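Local structure of sulfur oxidation protein soxB (Thermus thermophilus, 2WDD) at residues Arg473-Asp479 / Asn547-Arg553; Asp129-Trp134 / Val148-Gln152. The protein probably hydrolyses the sulfur-sulfur bond of cysteine S-thiosulfonate groups in the Sox sulfur oxidation pathway, using a two-manganese centre to release sulfate. All blocks are in the same frame, centred on the assembly; numbering follows the deposited sequence. Where two conformers were deposited one is given.

Contact 1 of 2, residues Arg473-Asp479 / Asn547-Arg553; sequences RYVLDPD and NVKVIGR
The phenol ring of Y474 lies across the isopropyl group of V548, whose CG1 sits over one ring face in a CH-pi contact, 3.7 Å from the centroid. CG of Y474 is set between its own backbone N and carbonyl carbon (chi1 70°), which brings the ring over toward the neighbouring strand; L377 and V486 also pack on it. L476 lies on the same side of the sheet and adds its CB to V548 CG1. On the other side, V475 CG1 meets CD1 of I551 at 3.7 Å. Between these two layers, strand 472-476, part of the 5'-nucleotidase C-terminal family region, runs parallel to strand 548-550 in a mixed sheet, with 548-550 pairing on one side of 472-476 and antiparallel strands 486-487 and 489-491 on the other. Y474 N donates to N547 O, K549 N to Y474 O, and L476 N to K549 O at 2.8 Å; I551 N then donates to L476 O just past the strand. Beyond it, D477 OD1 accepts from D479 N in an Asx turn. R553 closes this end: its NH1 and NH2 both reach D479 OD2 from one face of the carboxylate, at 3.1 and 3.0 Å, while P478 CG rests over the guanidinium. The carboxylate is tilted 38° from the guanidinium plane. Each partner also bonds to the main chain elsewhere: D479 OD1 accepts from K56 N, and R553 NH2 donates to A54 O.

Contact 2 of 2, residues Asp129-Trp134 / Val148-Gln152; sequences DGGDTW and VVRWQ. With MN (manganese (II) ion), chain G; MN (manganese (II) ion), chain H.
The chain from D129 to W134 leaves strand 124-129 as an irregular loop and comes within 5.5 Å of helix 146-155, measured between the CA atoms of W134 and V148. This is the metal-bearing loop of a metallophosphoesterase-type fold, as in the 5'-nucleotidase family: D132 OD2 bridges the two manganese ions, 2.2 Å from each, and a water bridges them as well. D36, H38 and H288 complete one site, H163, H263 and H286 the other. At the base of the loop, D129 OD1 accepts from G131 N in an Asx turn, the NH coming from above the carboxylate plane. Its OD2 takes two donors, T133 OG1 on the syn side and Q152 NE2 on the anti side, both at 2.8 Å. The Q152 chain, extended beyond CG (chi2 174°), carries its amide in between D129 and W134, where it is nearly perpendicular to both the carboxylate (81°) and the indole (89°). Apolar groups fill in around this polar link: V148 CG1 packs on T133 CG2 at 3.8 Å, and V149 CG2 lies over the five-membered ring of W134, 3.6 Å from its centroid. L176 and L177 of helix 170-179 also touch that indole. W134 NE1 donates in its ring plane to Q152 OE1 at 2.8 Å, meeting the oxygen from above the amide carbonyl plane.

Contact 2 is buried and carries part of the dimanganese site; contact 1 is partly exposed, away from the annotated sites, and on the opposite side of the chain's centre, with about 37 Å between the two centres. They share no helix or strand. Contact 1 joins two strands of one sheet, so main-chain bonds do most of the work, and its charged pair sits past the strand ends, with side chains such as R473 and K549 exposed. Contact 2 sets a loop against a helix, and both hydrogen bonds across it run between side chains. Each has an Asx turn, at D477 and at D129, but only the second leads to a metal ligand.

Contact 1 of 2, residues Arg473-Asp479 / Asn547-Arg553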
loop_
_atom_site.group_PDB
_atom_site.type_symbol
_atom_site.label_atom_id
_atom_site.label_comp_id
_atom_site.label_asym_id
_atom_site.label_seq_id
_atom_site.Cartn_x
_atom_site.Cartn_y
_atom_site.Cartn_z
ATOM N N ARG A 473 0.413 -26.260 -3.348
ATOM C CA ARG A 473 0.499 -25.917 -4.764
ATOM C C ARG A 473 -0.924 -26.012 -5.311
ATOM O O ARG A 473 -1.712 -26.843 -4.847
ATOM C CB ARG A 473 1.407 -26.900 -5.515
ATOM C CG ARG A 473 2.879 -26.542 -5.469
ATOM C CD ARG A 473 3.756 -27.671 -6.000
ATOM N NE ARG A 473 3.476 -27.996 -7.396
ATOM C CZ ARG A 473 4.220 -27.597 -8.424
ATOM N NH1 ARG A 473 5.287 -26.835 -8.218
ATOM N NH2 ARG A 473 3.897 -27.954 -9.661
ATOM N N TYR A 474 -1.270 -25.156 -6.264
ATOM C CA TYR A 474 -2.607 -25.192 -6.835
ATOM C C TYR A 474 -2.657 -24.566 -8.214
ATOM O O TYR A 474 -1.681 -23.967 -8.679
ATOM C CB TYR A 474 -3.638 -24.528 -5.899
ATOM C CG TYR A 474 -3.530 -23.013 -5.751
ATOM C CD1 TYR A 474 -4.448 -22.169 -6.367
ATOM C CD2 TYR A 474 -2.588 -22.438 -4.896
ATOM C CE1 TYR A 474 -4.402 -20.787 -6.189
ATOM C CE2 TYR A 474 -2.527 -21.055 -4.718
ATOM C CZ TYR A 474 -3.425 -20.233 -5.378
ATOM O OH TYR A 474 -3.339 -18.857 -5.220
ATOM N N VAL A 475 -3.780 -24.781 -8.889
ATOM C CA VAL A 475 -4.027 -24.210 -10.198
ATOM C C VAL A 475 -5.124 -23.183 -9.995
ATOM O O VAL A 475 -6.118 -23.448 -9.305
ATOM C CB VAL A 475 -4.465 -25.281 -11.221
ATOM C CG1 VAL A 475 -4.850 -24.633 -12.531
ATOM C CG2 VAL A 475 -3.353 -26.295 -11.436
ATOM N N LEU A 476 -4.911 -21.995 -10.548
ATOM C CA LEU A 476 -5.874 -20.917 -10.433
ATOM C C LEU A 476 -6.383 -20.591 -11.818
ATOM O O LEU A 476 -5.593 -20.443 -12.748
ATOM C CB LEU A 476 -5.201 -19.664 -9.870
ATOM C CG LEU A 476 -6.072 -18.408 -9.856
ATOM C CD1 LEU A 476 -7.149 -18.534 -8.771
ATOM C CD2 LEU A 476 -5.216 -17.147 -9.650
ATOM N N ASP A 477 -7.701 -20.458 -11.947
ATOM C CA ASP A 477 -8.305 -20.027 -13.200
ATOM C C ASP A 477 -9.145 -18.808 -12.874
ATOM O O ASP A 477 -10.283 -18.927 -12.433
ATOM C CB ASP A 477 -9.190 -21.106 -13.834
ATOM C CG ASP A 477 -9.773 -20.656 -15.167
ATOM O OD1 ASP A 477 -9.639 -19.458 -15.501
ATOM O OD2 ASP A 477 -10.374 -21.489 -15.876
ATOM N N PRO A 478 -8.572 -17.613 -13.036
ATOM C CA PRO A 478 -9.275 -16.382 -12.687
ATOM C C PRO A 478 -10.616 -16.194 -13.396
ATOM O O PRO A 478 -11.520 -15.544 -12.863
ATOM C CB PRO A 478 -8.284 -15.279 -13.082
ATOM C CG PRO A 478 -7.389 -15.903 -14.079
ATOM C CD PRO A 478 -7.281 -17.354 -13.696
ATOM N N ASP A 479 -10.758 -16.786 -14.578
ATOM C CA ASP A 479 -11.979 -16.629 -15.360
ATOM C C ASP A 479 -13.063 -17.671 -15.084
ATOM O O ASP A 479 -14.160 -17.584 -15.641
ATOM C CB ASP A 479 -11.652 -16.591 -16.851
ATOM C CG ASP A 479 -10.761 -15.418 -17.215
ATOM O OD1 ASP A 479 -11.152 -14.272 -16.917
ATOM O OD2 ASP A 479 -9.696 -15.651 -17.822
ATOM N N ASN A 547 4.216 -21.449 -6.710
ATOM C CA ASN A 547 3.470 -22.660 -6.387
ATOM C C ASN A 547 2.081 -22.641 -7.012
ATOM O O ASN A 547 1.208 -23.415 -6.624
ATOM C CB ASN A 547 3.323 -22.770 -4.877
ATOM C CG ASN A 547 2.552 -21.606 -4.288
ATOM O OD1 ASN A 547 2.679 -20.458 -4.742
ATOM N ND2 ASN A 547 1.718 -21.898 -3.290
ATOM N N VAL A 548 1.877 -21.754 -7.975
ATOM C CA VAL A 548 0.582 -21.631 -8.629
ATOM C C VAL A 548 0.720 -21.597 -10.141
ATOM O O VAL A 548 1.603 -20.933 -10.675
ATOM C CB VAL A 548 -0.194 -20.381 -8.138
ATOM C CG1 VAL A 548 -1.662 -20.468 -8.542
ATOM C CG2 VAL A 548 -0.061 -20.212 -6.629
ATOM N N LYS A 549 -0.180 -22.300 -10.813
ATOM C CA LYS A 549 -0.248 -22.310 -12.269
ATOM C C LYS A 549 -1.506 -21.509 -12.606
ATOM O O LYS A 549 -2.574 -21.778 -12.052
ATOM C CB LYS A 549 -0.383 -23.753 -12.760
ATOM C CG LYS A 549 -0.777 -23.914 -14.219
ATOM C CD LYS A 549 -0.606 -25.364 -14.668
ATOM C CE LYS A 549 -1.815 -25.863 -15.449
ATOM N NZ LYS A 549 -1.676 -27.293 -15.854
ATOM N N VAL A 550 -1.379 -20.506 -13.465
ATOM C CA VAL A 550 -2.497 -19.652 -13.814
ATOM C C VAL A 550 -3.062 -19.927 -15.197
ATOM O O VAL A 550 -2.423 -19.647 -16.212
ATOM C CB VAL A 550 -2.126 -18.166 -13.683
ATOM C CG1 VAL A 550 -3.365 -17.287 -13.844
ATOM C CG2 VAL A 550 -1.427 -17.898 -12.350
ATOM N N ILE A 551 -4.286 -20.434 -15.236
ATOM C CA ILE A 551 -4.917 -20.731 -16.510
ATOM C C ILE A 551 -5.166 -19.429 -17.254
ATOM O O ILE A 551 -5.688 -18.470 -16.679
ATOM C CB ILE A 551 -6.262 -21.477 -16.311
ATOM C CG1 ILE A 551 -6.058 -22.765 -15.515
ATOM C CG2 ILE A 551 -6.918 -21.762 -17.674
ATOM C CD1 ILE A 551 -5.008 -23.692 -16.107
ATOM N N GLY A 552 -4.835 -19.414 -18.543
ATOM C CA GLY A 552 -5.106 -18.284 -19.408
ATOM C C GLY A 552 -4.196 -17.077 -19.281
ATOM O O GLY A 552 -4.466 -16.034 -19.874
ATOM N N ARG A 553 -3.126 -17.205 -18.502
ATOM C CA ARG A 553 -2.185 -16.091 -18.330
ATOM C C ARG A 553 -0.764 -16.609 -18.281
ATOM O O ARG A 553 -0.524 -17.739 -17.868
ATOM C CB ARG A 553 -2.436 -15.359 -16.998
ATOM C CG ARG A 553 -3.866 -14.946 -16.726
ATOM C CD ARG A 553 -4.256 -13.725 -17.531
ATOM N NE ARG A 553 -5.566 -13.269 -17.096
ATOM C CZ ARG A 553 -6.704 -13.872 -17.422
ATOM N NH1 ARG A 553 -6.686 -14.928 -18.224
ATOM N NH2 ARG A 553 -7.855 -13.417 -16.949
HETATM O O HOH W 1 -8.499 -17.941 -18.068
#

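Contact 2 of 2, residues Asp129-Trp134 / Val148-Gln152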
loop_
_atom_site.group_PDB
_atom_site.type_symbol
_atom_site.label_atom_id
_atom_site.label_comp_id
_atom_site.label_asym_id
_atom_site.label_seq_id
_atom_site.Cartn_x
_atom_site.Cartn_y
_atom_site.Cartn_z
ATOM N N ASP A 129 -1.652 14.014 1.815
ATOM C CA ASP A 129 -1.210 12.671 2.186
ATOM C C ASP A 129 -2.403 11.710 2.128
ATOM O O ASP A 129 -3.426 11.928 2.780
ATOM C CB ASP A 129 -0.651 12.743 3.597
ATOM C CG ASP A 129 -0.165 11.408 4.108
ATOM O OD1 ASP A 129 -0.359 10.381 3.419
ATOM O OD2 ASP A 129 0.451 11.408 5.186
ATOM N N GLY A 130 -2.295 10.671 1.302
ATOM C CA GLY A 130 -3.387 9.738 1.106
ATOM C C GLY A 130 -3.616 8.674 2.169
ATOM O O GLY A 130 -4.505 7.840 1.996
ATOM N N GLY A 131 -2.871 8.707 3.272
ATOM C CA GLY A 131 -3.099 7.745 4.346
ATOM C C GLY A 131 -2.208 6.513 4.277
ATOM O O GLY A 131 -1.418 6.355 3.347
ATOM N N ASP A 132 -2.349 5.630 5.263
ATOM C CA ASP A 132 -1.444 4.484 5.441
ATOM C C ASP A 132 -0.060 5.072 5.615
ATOM O O ASP A 132 0.908 4.644 4.989
ATOM C CB ASP A 132 -1.475 3.510 4.265
ATOM C CG ASP A 132 -2.597 2.501 4.386
ATOM O OD1 ASP A 132 -3.348 2.563 5.380
ATOM O OD2 ASP A 132 -2.729 1.643 3.496
ATOM N N THR A 133 0.013 6.095 6.460
ATOM C CA THR A 133 1.246 6.813 6.687
ATOM C C THR A 133 1.904 6.447 8.013
ATOM O O THR A 133 3.117 6.281 8.085
ATOM C CB THR A 133 0.962 8.333 6.689
ATOM O OG1 THR A 133 0.211 8.676 5.520
ATOM C CG2 THR A 133 2.262 9.141 6.744
ATOM N N TRP A 134 1.097 6.415 9.065
ATOM C CA TRP A 134 1.605 6.305 10.429
ATOM C C TRP A 134 2.156 4.986 10.906
ATOM O O TRP A 134 2.793 4.931 11.969
ATOM C CB TRP A 134 0.511 6.702 11.422
ATOM C CG TRP A 134 0.014 8.115 11.312
ATOM C CD1 TRP A 134 0.563 9.147 10.590
ATOM C CD2 TRP A 134 -1.080 8.671 12.042
ATOM N NE1 TRP A 134 -0.156 10.303 10.799
ATOM C CE2 TRP A 134 -1.168 10.038 11.690
ATOM C CE3 TRP A 134 -2.032 8.135 12.912
ATOM C CZ2 TRP A 134 -2.179 10.866 12.178
ATOM C CZ3 TRP A 134 -3.022 8.962 13.415
ATOM C CH2 TRP A 134 -3.082 10.318 13.048
ATOM N N VAL A 148 6.195 9.480 13.123
ATOM C CA VAL A 148 5.710 9.742 11.773
ATOM C C VAL A 148 4.908 11.045 11.725
ATOM O O VAL A 148 5.039 11.821 10.775
ATOM C CB VAL A 148 4.874 8.574 11.235
ATOM C CG1 VAL A 148 4.478 8.839 9.773
ATOM C CG2 VAL A 148 5.624 7.263 11.382
ATOM N N VAL A 149 4.069 11.271 12.735
ATOM C CA VAL A 149 3.260 12.491 12.804
ATOM C C VAL A 149 4.185 13.693 12.943
ATOM O O VAL A 149 3.988 14.724 12.295
ATOM C CB VAL A 149 2.250 12.445 13.969
ATOM C CG1 VAL A 149 1.490 13.771 14.059
ATOM C CG2 VAL A 149 1.282 11.272 13.804
ATOM N N ARG A 150 5.200 13.562 13.786
ATOM C CA ARG A 150 6.147 14.659 13.954
ATOM C C ARG A 150 6.835 14.970 12.636
ATOM O O ARG A 150 7.091 16.131 12.322
ATOM C CB ARG A 150 7.162 14.370 15.064
ATOM C CG ARG A 150 6.524 14.376 16.448
ATOM C CD ARG A 150 7.539 14.391 17.587
ATOM N NE ARG A 150 6.867 14.410 18.889
ATOM C CZ ARG A 150 6.346 15.499 19.453
ATOM N NH1 ARG A 150 6.445 16.676 18.852
ATOM N NH2 ARG A 150 5.730 15.414 20.626
ATOM N N TRP A 151 7.085 13.939 11.833
ATOM C CA TRP A 151 7.670 14.169 10.523
ATOM C C TRP A 151 6.681 14.901 9.606
ATOM O O TRP A 151 7.051 15.856 8.913
ATOM C CB TRP A 151 8.152 12.869 9.875
ATOM C CG TRP A 151 8.370 13.078 8.424
ATOM C CD1 TRP A 151 9.373 13.812 7.848
ATOM C CD2 TRP A 151 7.483 12.711 7.364
ATOM N NE1 TRP A 151 9.191 13.871 6.492
ATOM C CE2 TRP A 151 8.025 13.224 6.169
ATOM C CE3 TRP A 151 6.282 11.996 7.306
ATOM C CZ2 TRP A 151 7.423 13.019 4.925
ATOM C CZ3 TRP A 151 5.684 11.799 6.072
ATOM C CH2 TRP A 151 6.251 12.318 4.900
ATOM N N GLN A 152 5.414 14.486 9.613
ATOM C CA GLN A 152 4.423 15.169 8.781
ATOM C C GLN A 152 4.422 16.658 9.123
ATOM O O GLN A 152 4.298 17.517 8.244
ATOM C CB GLN A 152 3.023 14.603 9.014
ATOM C CG GLN A 152 2.737 13.254 8.365
ATOM C CD GLN A 152 1.372 12.732 8.778
ATOM O OE1 GLN A 152 1.073 12.641 9.967
ATOM N NE2 GLN A 152 0.518 12.444 7.805
HETATM MN MN MN G . -1.333 0.968 1.931
HETATM MN MN MN H . -4.687 0.959 2.626
HETATM O O HOH W 2 -3.165 0.126 1.418
#